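Local coordinates for protein mevalonate diphosphate decarboxylase (Legionella pneumophila, PDB 3LTO) that probably catalyses the ATP-dependent decarboxylation of mevalonate diphosphate, the step that yields isopentenyl diphosphate for isoprenoid synthesis, at residues Ala156-Trp161 with Ile169-Lys174; Leu220-Asn225 with Thr229-Ile234; Ile190-Ala195 with Met282-Asn287. All coordinates share one frame; numbering follows the deposited sequence.

Contact 1 (Ala156-Trp161 with Ile169-Lys174); sequences APWALW and IDLPYK
Trp158 and Ile169 close the open end of a beta hairpin in the N-terminal, S5-like domain, where strand 158-162 pairs antiparallel with 165-168 and the chain then leaves toward strand 177-182. Two hydrogen bonds join the segments. Ile169 N donates to Trp158 O over 3.0 Å and carries the hairpin ladder one step beyond strand 165-168. The indole gives the second: Trp158 NE1 meets Tyr173 O at 2.7 Å with a nearly straight N-H...O angle of 178°, and the oxygen lies in the ring plane, which helps to hold the indole's rotation. A third hydrogen bond lies within the loop, from Lys174 NZ to Leu171 O at 2.7 Å. The apolar contacts gather round the same indole. With CG anti to its carbonyl carbon (chi1 -64°), Trp158 turns one face of its indole to Leu171, whose CB makes a CH-pi contact 4.0 Å from the centroid of the five-membered ring, with CD1 over the rim. Ile169 CG2 packs on Trp158 CB at 3.6 Å. Farther along the strand Leu160 packs on Val309 of the second subunit and also meets the hairpin's other arm, Leu160 CD2 touching Ile169 CD1 at 4.2 Å.

Contact 2 (Leu220-Asn225 with Thr229-Ile234); sequences LNAFEN and TSIYQI
An antiparallel helical hairpin in the C-terminal, GHMP-kinase-like domain brings Ala222 and Phe223, at the end of helix 208-224, against Ser230, Ile231 and Ile234, at the start of helix 228-247. The short segments run at 160° to each other, with axes 8.7 Å apart at closest approach. The spacing is consistent with the small side chain of Ala222, whose CA is 5.8 Å from the CA of Ile231. Its methyl points at the second helix and is met there by three side chains, with CG1 of Ile231 the closest at 3.6 Å, CB of Ser230 alongside, and CD1 of Ile234 at 4.2 Å. Ser230 OG hydrogen-bonds Asp227 OD2, and CB is the atom that meets Ala222. Across the hairpin the contact is wholly apolar and almost entirely buried; Leu218 and Leu219, one turn earlier in helix 208-224, extend it by packing on Ile234. Ile231 carries the remaining contact. Its outer chain is fully extended (chi2 180°), which lifts the terminal methyl off the helix and sets it over the phenyl ring of Phe223 in a CH-pi contact. Ile231 CD1 sits 3.7 Å from the Phe223 ring centroid and 10° off the normal, and therefore lies nearly equidistant from the six ring carbons, CE1 and CD1 of Phe223 being marginally nearer.

Contact 3 (Ile190-Ala195 with Met282-Asn287); sequences IPSRVA and MDAGPN
A chi1 of 180° carries OG of Ser192 to the side opposite its amide nitrogen, and with Ala284 held at phi -76° and psi 71° the two residues come together where the first turn of helix 192-198 meets the loop between strands 279-281 and 288-292. The backbone angles of Ala284 make it the centre of an inverse gamma turn, closed by a weak hydrogen bond from Gly285 N to Asp283 O. The turn thrusts the methyl of Ala284 toward the helix. The Asp-Ala-Gly-Pro-Asn loop probably corresponds to the one that borders the active site in related decarboxylases. Its Asn287 is held at both ends of the side-chain amide, by Ser105 O and Ile183 N. Around the contact lie several charged groups: Asp283 OD1 forms a salt bridge with Lys15, whose NZ also hydrogen-bonds Met282 O, while Arg193 binds a sulfate ion, probably from the crystallisation liquor, through NH1. Direct contact is slight and rests on one methyl: CB of Ala284 lies 3.8 Å from OG of Ser192 and 4.2 Å from CB of Ala195, one helical turn farther on. Phe246 of helix 228-247 packs on both alanines, and Tyr255 also meets Ala195. Pro191 is the N-cap residue of helix 192-198, and its O takes the amide of Ala195. The polar link between the segments is a water molecule, a single bridge shared by the hydroxyl and the loop amide: it accepts the backbone N-H of Ala284, with Ala284 N 2.9 Å away, and is hydrogen-bonded to Ser192 OG at 3.0 Å.

Overall arrangement
Contacts 1 and 2 form one continuous packed region, their centres 13 Å apart, and join the N-terminal domain to the helical hairpin of the C-terminal domain. Phe223 and Ile231 of contact 2 meet the indole and the loop of contact 1: Trp158 CH2 is 3.8 Å from Phe223 CZ, in an edge-to-face pair of rings, and Tyr173 CE2 is 3.7 Å from Ile231 CD1. Contact 3 stands apart, on the opposite side of the chain's centre from contact 1, its centre about 24 Å from that of contact 1 and 25 Å from that of contact 2. Its 282-287 loop probably borders the active site, as in related decarboxylases; the sulfate on Arg193 probably comes from the crystallisation liquor.

Contact 1 (Ala156-Trp161 with Ile169-Lys174)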
loop_
_atom_site.group_PDB
_atom_site.type_symbol
_atom_site.label_atom_id
_atom_site.label_comp_id
_atom_site.label_asym_id
_atom_site.label_seq_id
_atom_site.Cartn_x
_atom_site.Cartn_y
_atom_site.Cartn_z
ATOM N N ALA A 156 -11.276 -6.174 -12.785
ATOM C CA ALA A 156 -11.414 -6.320 -14.229
ATOM C C ALA A 156 -11.970 -5.021 -14.815
ATOM O O ALA A 156 -12.626 -4.251 -14.110
ATOM C CB ALA A 156 -12.351 -7.478 -14.541
ATOM N N PRO A 157 -11.713 -4.759 -16.112
ATOM C CA PRO A 157 -10.940 -5.617 -17.013
ATOM C C PRO A 157 -9.420 -5.476 -16.880
ATOM O O PRO A 157 -8.673 -6.309 -17.385
ATOM C CB PRO A 157 -11.454 -5.209 -18.393
ATOM C CG PRO A 157 -11.687 -3.745 -18.215
ATOM C CD PRO A 157 -12.396 -3.697 -16.873
ATOM N N TRP A 158 -8.963 -4.424 -16.210
ATOM C CA TRP A 158 -7.528 -4.222 -16.002
ATOM C C TRP A 158 -7.236 -4.019 -14.524
ATOM O O TRP A 158 -8.013 -3.385 -13.812
ATOM C CB TRP A 158 -7.017 -2.999 -16.769
ATOM C CG TRP A 158 -7.127 -3.111 -18.245
ATOM C CD1 TRP A 158 -8.174 -2.709 -19.023
ATOM C CD2 TRP A 158 -6.170 -3.707 -19.131
ATOM N NE1 TRP A 158 -7.927 -3.022 -20.343
ATOM C CE2 TRP A 158 -6.706 -3.635 -20.435
ATOM C CE3 TRP A 158 -4.913 -4.297 -18.948
ATOM C CZ2 TRP A 158 -6.028 -4.135 -21.553
ATOM C CZ3 TRP A 158 -4.240 -4.795 -20.057
ATOM C CH2 TRP A 158 -4.799 -4.710 -21.345
ATOM N N ALA A 159 -6.107 -4.549 -14.063
ATOM C CA ALA A 159 -5.725 -4.412 -12.663
ATOM C C ALA A 159 -4.324 -3.849 -12.515
ATOM O O ALA A 159 -3.391 -4.312 -13.161
ATOM C CB ALA A 159 -5.808 -5.761 -11.962
ATOM N N LEU A 160 -4.183 -2.842 -11.662
ATOM C CA LEU A 160 -2.885 -2.242 -11.413
ATOM C C LEU A 160 -2.556 -2.457 -9.951
ATOM O O LEU A 160 -3.327 -2.087 -9.069
ATOM C CB LEU A 160 -2.893 -0.746 -11.726
ATOM C CG LEU A 160 -1.572 -0.023 -11.423
ATOM C CD1 LEU A 160 -0.485 -0.541 -12.344
ATOM C CD2 LEU A 160 -1.743 1.480 -11.598
ATOM N N TRP A 161 -1.407 -3.075 -9.707
ATOM C CA TRP A 161 -0.943 -3.371 -8.361
ATOM C C TRP A 161 0.297 -2.524 -8.089
ATOM O O TRP A 161 1.311 -2.643 -8.778
ATOM C CB TRP A 161 -0.635 -4.875 -8.268
ATOM C CG TRP A 161 -0.053 -5.373 -6.971
ATOM C CD1 TRP A 161 -0.042 -4.734 -5.769
ATOM C CD2 TRP A 161 0.583 -6.638 -6.758
ATOM N NE1 TRP A 161 0.565 -5.521 -4.813
ATOM C CE2 TRP A 161 0.956 -6.698 -5.394
ATOM C CE3 TRP A 161 0.875 -7.733 -7.587
ATOM C CZ2 TRP A 161 1.609 -7.808 -4.838
ATOM C CZ3 TRP A 161 1.525 -8.836 -7.041
ATOM C CH2 TRP A 161 1.884 -8.865 -5.676
ATOM N N ILE A 169 -8.037 -0.422 -13.164
ATOM C CA ILE A 169 -7.641 0.838 -13.781
ATOM C C ILE A 169 -8.416 0.964 -15.093
ATOM O O ILE A 169 -8.497 0.013 -15.873
ATOM C CB ILE A 169 -6.106 0.894 -14.035
ATOM C CG1 ILE A 169 -5.720 2.248 -14.637
ATOM C CG2 ILE A 169 -5.677 -0.226 -14.965
ATOM C CD1 ILE A 169 -4.221 2.418 -14.839
ATOM N N ASP A 170 -8.997 2.135 -15.324
ATOM C CA ASP A 170 -9.794 2.374 -16.520
ATOM C C ASP A 170 -8.953 2.673 -17.751
ATOM O O ASP A 170 -8.572 3.818 -17.996
ATOM C CB ASP A 170 -10.779 3.519 -16.258
ATOM C CG ASP A 170 -11.658 3.830 -17.458
ATOM O OD1 ASP A 170 -12.241 2.891 -18.045
ATOM O OD2 ASP A 170 -11.778 5.023 -17.807
ATOM N N LEU A 171 -8.659 1.627 -18.518
ATOM C CA LEU A 171 -7.871 1.765 -19.730
ATOM C C LEU A 171 -8.769 1.640 -20.958
ATOM O O LEU A 171 -9.803 0.978 -20.918
ATOM C CB LEU A 171 -6.748 0.722 -19.756
ATOM C CG LEU A 171 -5.710 0.927 -18.642
ATOM C CD1 LEU A 171 -4.659 -0.161 -18.698
ATOM C CD2 LEU A 171 -5.061 2.296 -18.786
ATOM N N PRO A 172 -8.377 2.289 -22.064
ATOM C CA PRO A 172 -9.043 2.353 -23.370
ATOM C C PRO A 172 -9.492 1.065 -24.064
ATOM O O PRO A 172 -10.436 1.096 -24.852
ATOM C CB PRO A 172 -8.037 3.118 -24.227
ATOM C CG PRO A 172 -7.363 4.000 -23.246
ATOM C CD PRO A 172 -7.126 3.067 -22.095
ATOM N N TYR A 173 -8.828 -0.055 -23.799
ATOM C CA TYR A 173 -9.194 -1.304 -24.464
ATOM C C TYR A 173 -9.928 -2.296 -23.567
ATOM O O TYR A 173 -9.603 -2.446 -22.394
ATOM C CB TYR A 173 -7.940 -1.952 -25.050
ATOM C CG TYR A 173 -7.228 -1.064 -26.042
ATOM C CD1 TYR A 173 -7.740 -0.866 -27.326
ATOM C CD2 TYR A 173 -6.056 -0.397 -25.692
ATOM C CE1 TYR A 173 -7.100 -0.025 -28.237
ATOM C CE2 TYR A 173 -5.408 0.449 -26.596
ATOM C CZ TYR A 173 -5.935 0.628 -27.864
ATOM O OH TYR A 173 -5.297 1.456 -28.759
ATOM N N LYS A 174 -10.922 -2.970 -24.135
ATOM C CA LYS A 174 -11.726 -3.947 -23.407
ATOM C C LYS A 174 -12.192 -5.018 -24.395
ATOM O O LYS A 174 -12.148 -4.818 -25.606
ATOM C CB LYS A 174 -12.942 -3.255 -22.778
ATOM C CG LYS A 174 -12.592 -2.030 -21.923
ATOM C CD LYS A 174 -13.809 -1.140 -21.676
ATOM C CE LYS A 174 -13.440 0.112 -20.874
ATOM N NZ LYS A 174 -12.461 0.989 -21.584
#

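Contact 2 (Leu220-Asn225 with Thr229-Ile234)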
loop_
_atom_site.group_PDB
_atom_site.type_symbol
_atom_site.label_atom_id
_atom_site.label_comp_id
_atom_site.label_asym_id
_atom_site.label_seq_id
_atom_site.Cartn_x
_atom_site.Cartn_y
_atom_site.Cartn_z
ATOM N N LEU A 220 1.468 2.925 -19.903
ATOM C CA LEU A 220 0.294 3.695 -19.507
ATOM C C LEU A 220 0.084 4.860 -20.472
ATOM O O LEU A 220 -1.046 5.149 -20.862
ATOM C CB LEU A 220 0.454 4.205 -18.073
ATOM C CG LEU A 220 -0.369 3.548 -16.955
ATOM C CD1 LEU A 220 -0.752 2.141 -17.324
ATOM C CD2 LEU A 220 0.430 3.572 -15.655
ATOM N N ASN A 221 1.173 5.518 -20.864
ATOM C CA ASN A 221 1.085 6.628 -21.809
ATOM C C ASN A 221 0.630 6.105 -23.166
ATOM O O ASN A 221 -0.060 6.802 -23.906
ATOM C CB ASN A 221 2.438 7.335 -21.973
ATOM C CG ASN A 221 2.794 8.213 -20.782
ATOM O OD1 ASN A 221 1.951 8.955 -20.266
ATOM N ND2 ASN A 221 4.049 8.145 -20.350
ATOM N N ALA A 222 1.026 4.878 -23.493
ATOM C CA ALA A 222 0.642 4.270 -24.767
ATOM C C ALA A 222 -0.867 4.056 -24.759
ATOM O O ALA A 222 -1.550 4.361 -25.736
ATOM C CB ALA A 222 1.364 2.938 -24.967
ATOM N N PHE A 223 -1.381 3.536 -23.646
ATOM C CA PHE A 223 -2.813 3.305 -23.506
ATOM C C PHE A 223 -3.595 4.612 -23.678
ATOM O O PHE A 223 -4.530 4.682 -24.475
ATOM C CB PHE A 223 -3.111 2.683 -22.138
ATOM C CG PHE A 223 -2.964 1.183 -22.111
ATOM C CD1 PHE A 223 -3.969 0.364 -22.623
ATOM C CD2 PHE A 223 -1.816 0.589 -21.595
ATOM C CE1 PHE A 223 -3.834 -1.022 -22.621
ATOM C CE2 PHE A 223 -1.670 -0.799 -21.587
ATOM C CZ PHE A 223 -2.683 -1.607 -22.103
ATOM N N GLU A 224 -3.200 5.640 -22.934
ATOM C CA GLU A 224 -3.854 6.944 -23.002
ATOM C C GLU A 224 -3.934 7.451 -24.437
ATOM O O GLU A 224 -4.948 8.010 -24.845
ATOM C CB GLU A 224 -3.090 7.959 -22.136
ATOM C CG GLU A 224 -3.435 9.427 -22.392
ATOM C CD GLU A 224 -4.790 9.838 -21.837
ATOM O OE1 GLU A 224 -4.963 9.792 -20.597
ATOM O OE2 GLU A 224 -5.682 10.211 -22.641
ATOM N N ASN A 225 -2.866 7.251 -25.200
ATOM C CA ASN A 225 -2.836 7.707 -26.584
ATOM C C ASN A 225 -3.398 6.699 -27.583
ATOM O O ASN A 225 -3.319 6.924 -28.787
ATOM C CB ASN A 225 -1.406 8.060 -27.005
ATOM C CG ASN A 225 -0.793 9.147 -26.143
ATOM O OD1 ASN A 225 -1.412 10.180 -25.889
ATOM N ND2 ASN A 225 0.440 8.926 -25.702
ATOM N N THR A 229 0.695 0.134 -31.283
ATOM C CA THR A 229 2.027 -0.223 -31.744
ATOM C C THR A 229 3.033 -0.110 -30.591
ATOM O O THR A 229 3.921 -0.963 -30.445
ATOM C CB THR A 229 2.470 0.694 -32.919
ATOM O OG1 THR A 229 1.543 0.568 -34.005
ATOM C CG2 THR A 229 3.845 0.302 -33.411
ATOM N N SER A 230 2.899 0.934 -29.772
ATOM C CA SER A 230 3.801 1.116 -28.634
ATOM C C SER A 230 3.511 0.115 -27.512
ATOM O O SER A 230 4.427 -0.304 -26.798
ATOM C CB SER A 230 3.708 2.537 -28.075
ATOM O OG SER A 230 4.422 3.451 -28.886
ATOM N N ILE A 231 2.241 -0.250 -27.345
ATOM C CA ILE A 231 1.868 -1.222 -26.321
ATOM C C ILE A 231 2.574 -2.527 -26.707
ATOM O O ILE A 231 3.225 -3.173 -25.876
ATOM C CB ILE A 231 0.326 -1.428 -26.268
ATOM C CG1 ILE A 231 -0.341 -0.132 -25.800
ATOM C CG2 ILE A 231 -0.034 -2.578 -25.320
ATOM C CD1 ILE A 231 -1.852 -0.192 -25.710
ATOM N N TYR A 232 2.461 -2.889 -27.981
ATOM C CA TYR A 232 3.107 -4.096 -28.501
ATOM C C TYR A 232 4.615 -4.096 -28.208
ATOM O O TYR A 232 5.126 -5.024 -27.587
ATOM C CB TYR A 232 2.865 -4.186 -30.010
ATOM C CG TYR A 232 3.881 -4.991 -30.795
ATOM C CD1 TYR A 232 4.039 -6.360 -30.588
ATOM C CD2 TYR A 232 4.655 -4.384 -31.784
ATOM C CE1 TYR A 232 4.935 -7.103 -31.344
ATOM C CE2 TYR A 232 5.559 -5.119 -32.553
ATOM C CZ TYR A 232 5.693 -6.478 -32.328
ATOM O OH TYR A 232 6.566 -7.212 -33.101
ATOM N N GLN A 233 5.309 -3.046 -28.639
ATOM C CA GLN A 233 6.753 -2.934 -28.445
ATOM C C GLN A 233 7.175 -2.965 -26.978
ATOM O O GLN A 233 8.101 -3.684 -26.601
ATOM C CB GLN A 233 7.260 -1.655 -29.114
ATOM C CG GLN A 233 6.840 -1.548 -30.574
ATOM C CD GLN A 233 7.269 -0.248 -31.229
ATOM O OE1 GLN A 233 7.103 0.830 -30.661
ATOM N NE2 GLN A 233 7.808 -0.345 -32.440
ATOM N N ILE A 234 6.498 -2.185 -26.149
ATOM C CA ILE A 234 6.812 -2.154 -24.729
ATOM C C ILE A 234 6.610 -3.534 -24.103
ATOM O O ILE A 234 7.491 -4.041 -23.409
ATOM C CB ILE A 234 5.925 -1.130 -23.989
ATOM C CG1 ILE A 234 6.134 0.267 -24.581
ATOM C CG2 ILE A 234 6.265 -1.121 -22.505
ATOM C CD1 ILE A 234 5.124 1.281 -24.095
#

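Contact 3 (Ile190-Ala195 with Met282-Asn287)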
loop_
_atom_site.group_PDB
_atom_site.type_symbol
_atom_site.label_atom_id
_atom_site.label_comp_id
_atom_site.label_asym_id
_atom_site.label_seq_id
_atom_site.Cartn_x
_atom_site.Cartn_y
_atom_site.Cartn_z
ATOM N N ILE A 190 11.527 -25.953 -15.233
ATOM C CA ILE A 190 11.529 -25.157 -14.009
ATOM C C ILE A 190 10.191 -24.462 -13.749
ATOM O O ILE A 190 9.714 -23.691 -14.577
ATOM C CB ILE A 190 12.601 -24.053 -14.063
ATOM C CG1 ILE A 190 13.930 -24.622 -14.567
ATOM C CG2 ILE A 190 12.754 -23.420 -12.683
ATOM C CD1 ILE A 190 14.593 -25.586 -13.639
ATOM N N PRO A 191 9.575 -24.724 -12.583
ATOM C CA PRO A 191 8.291 -24.106 -12.232
ATOM C C PRO A 191 8.400 -22.588 -12.089
ATOM O O PRO A 191 9.448 -22.056 -11.719
ATOM C CB PRO A 191 7.933 -24.777 -10.905
ATOM C CG PRO A 191 8.566 -26.118 -11.028
ATOM C CD PRO A 191 9.915 -25.786 -11.621
ATOM N N SER A 192 7.304 -21.905 -12.388
ATOM C CA SER A 192 7.238 -20.454 -12.302
ATOM C C SER A 192 7.798 -19.959 -10.970
ATOM O O SER A 192 8.619 -19.044 -10.927
ATOM C CB SER A 192 5.785 -20.003 -12.459
ATOM O OG SER A 192 5.681 -18.598 -12.380
ATOM N N ARG A 193 7.338 -20.584 -9.892
ATOM C CA ARG A 193 7.753 -20.264 -8.531
ATOM C C ARG A 193 9.276 -20.318 -8.358
ATOM O O ARG A 193 9.884 -19.395 -7.822
ATOM C CB ARG A 193 7.069 -21.250 -7.571
ATOM C CG ARG A 193 7.521 -21.201 -6.124
ATOM C CD ARG A 193 6.977 -19.989 -5.406
ATOM N NE ARG A 193 5.541 -19.830 -5.610
ATOM C CZ ARG A 193 4.795 -18.950 -4.954
ATOM N NH1 ARG A 193 5.352 -18.160 -4.043
ATOM N NH2 ARG A 193 3.500 -18.843 -5.220
ATOM N N VAL A 194 9.885 -21.409 -8.810
ATOM C CA VAL A 194 11.327 -21.589 -8.705
ATOM C C VAL A 194 12.103 -20.634 -9.606
ATOM O O VAL A 194 13.150 -20.117 -9.216
ATOM C CB VAL A 194 11.730 -23.046 -9.040
ATOM C CG1 VAL A 194 13.250 -23.160 -9.155
ATOM C CG2 VAL A 194 11.229 -23.984 -7.952
ATOM N N ALA A 195 11.589 -20.399 -10.812
ATOM C CA ALA A 195 12.248 -19.500 -11.758
ATOM C C ALA A 195 12.396 -18.118 -11.130
ATOM O O ALA A 195 13.408 -17.443 -11.312
ATOM C CB ALA A 195 11.429 -19.403 -13.051
HETATM N N MSE A 282 4.761 -13.258 -22.474
HETATM C CA MSE A 282 5.107 -14.580 -22.000
HETATM C C MSE A 282 5.347 -14.508 -20.498
HETATM O O MSE A 282 5.846 -13.505 -19.993
HETATM C CB MSE A 282 6.397 -15.075 -22.634
HETATM C CG MSE A 282 6.395 -15.231 -24.134
HETATM SE SE MSE A 282 8.031 -16.126 -24.676
HETATM C CE MSE A 282 7.479 -17.964 -24.378
ATOM N N ASP A 283 4.993 -15.575 -19.789
ATOM C CA ASP A 283 5.237 -15.649 -18.352
ATOM C C ASP A 283 6.419 -16.593 -18.169
ATOM O O ASP A 283 7.111 -16.906 -19.134
ATOM C CB ASP A 283 4.011 -16.193 -17.624
ATOM C CG ASP A 283 2.864 -15.211 -17.623
ATOM O OD1 ASP A 283 3.124 -14.002 -17.402
ATOM O OD2 ASP A 283 1.708 -15.646 -17.833
ATOM N N ALA A 284 6.662 -17.037 -16.943
ATOM C CA ALA A 284 7.760 -17.966 -16.703
ATOM C C ALA A 284 7.267 -19.316 -17.201
ATOM O O ALA A 284 6.980 -20.216 -16.408
ATOM C CB ALA A 284 8.099 -18.032 -15.201
ATOM N N GLY A 285 7.153 -19.438 -18.522
ATOM C CA GLY A 285 6.676 -20.669 -19.119
ATOM C C GLY A 285 6.915 -20.651 -20.615
ATOM O O GLY A 285 7.321 -19.624 -21.145
ATOM N N PRO A 286 6.654 -21.763 -21.328
ATOM C CA PRO A 286 6.847 -21.890 -22.779
ATOM C C PRO A 286 5.789 -21.280 -23.705
ATOM O O PRO A 286 6.099 -20.916 -24.840
ATOM C CB PRO A 286 6.935 -23.396 -22.969
ATOM C CG PRO A 286 5.903 -23.881 -21.985
ATOM C CD PRO A 286 6.243 -23.056 -20.747
ATOM N N ASN A 287 4.547 -21.181 -23.238
ATOM C CA ASN A 287 3.469 -20.643 -24.068
ATOM C C ASN A 287 3.649 -19.177 -24.454
ATOM O O ASN A 287 4.282 -18.406 -23.740
ATOM C CB ASN A 287 2.112 -20.806 -23.365
ATOM C CG ASN A 287 1.720 -22.266 -23.150
ATOM O OD1 ASN A 287 2.185 -23.165 -23.858
ATOM N ND2 ASN A 287 0.842 -22.500 -22.182
HETATM O O HOH W 1 4.762 -17.175 -14.803
#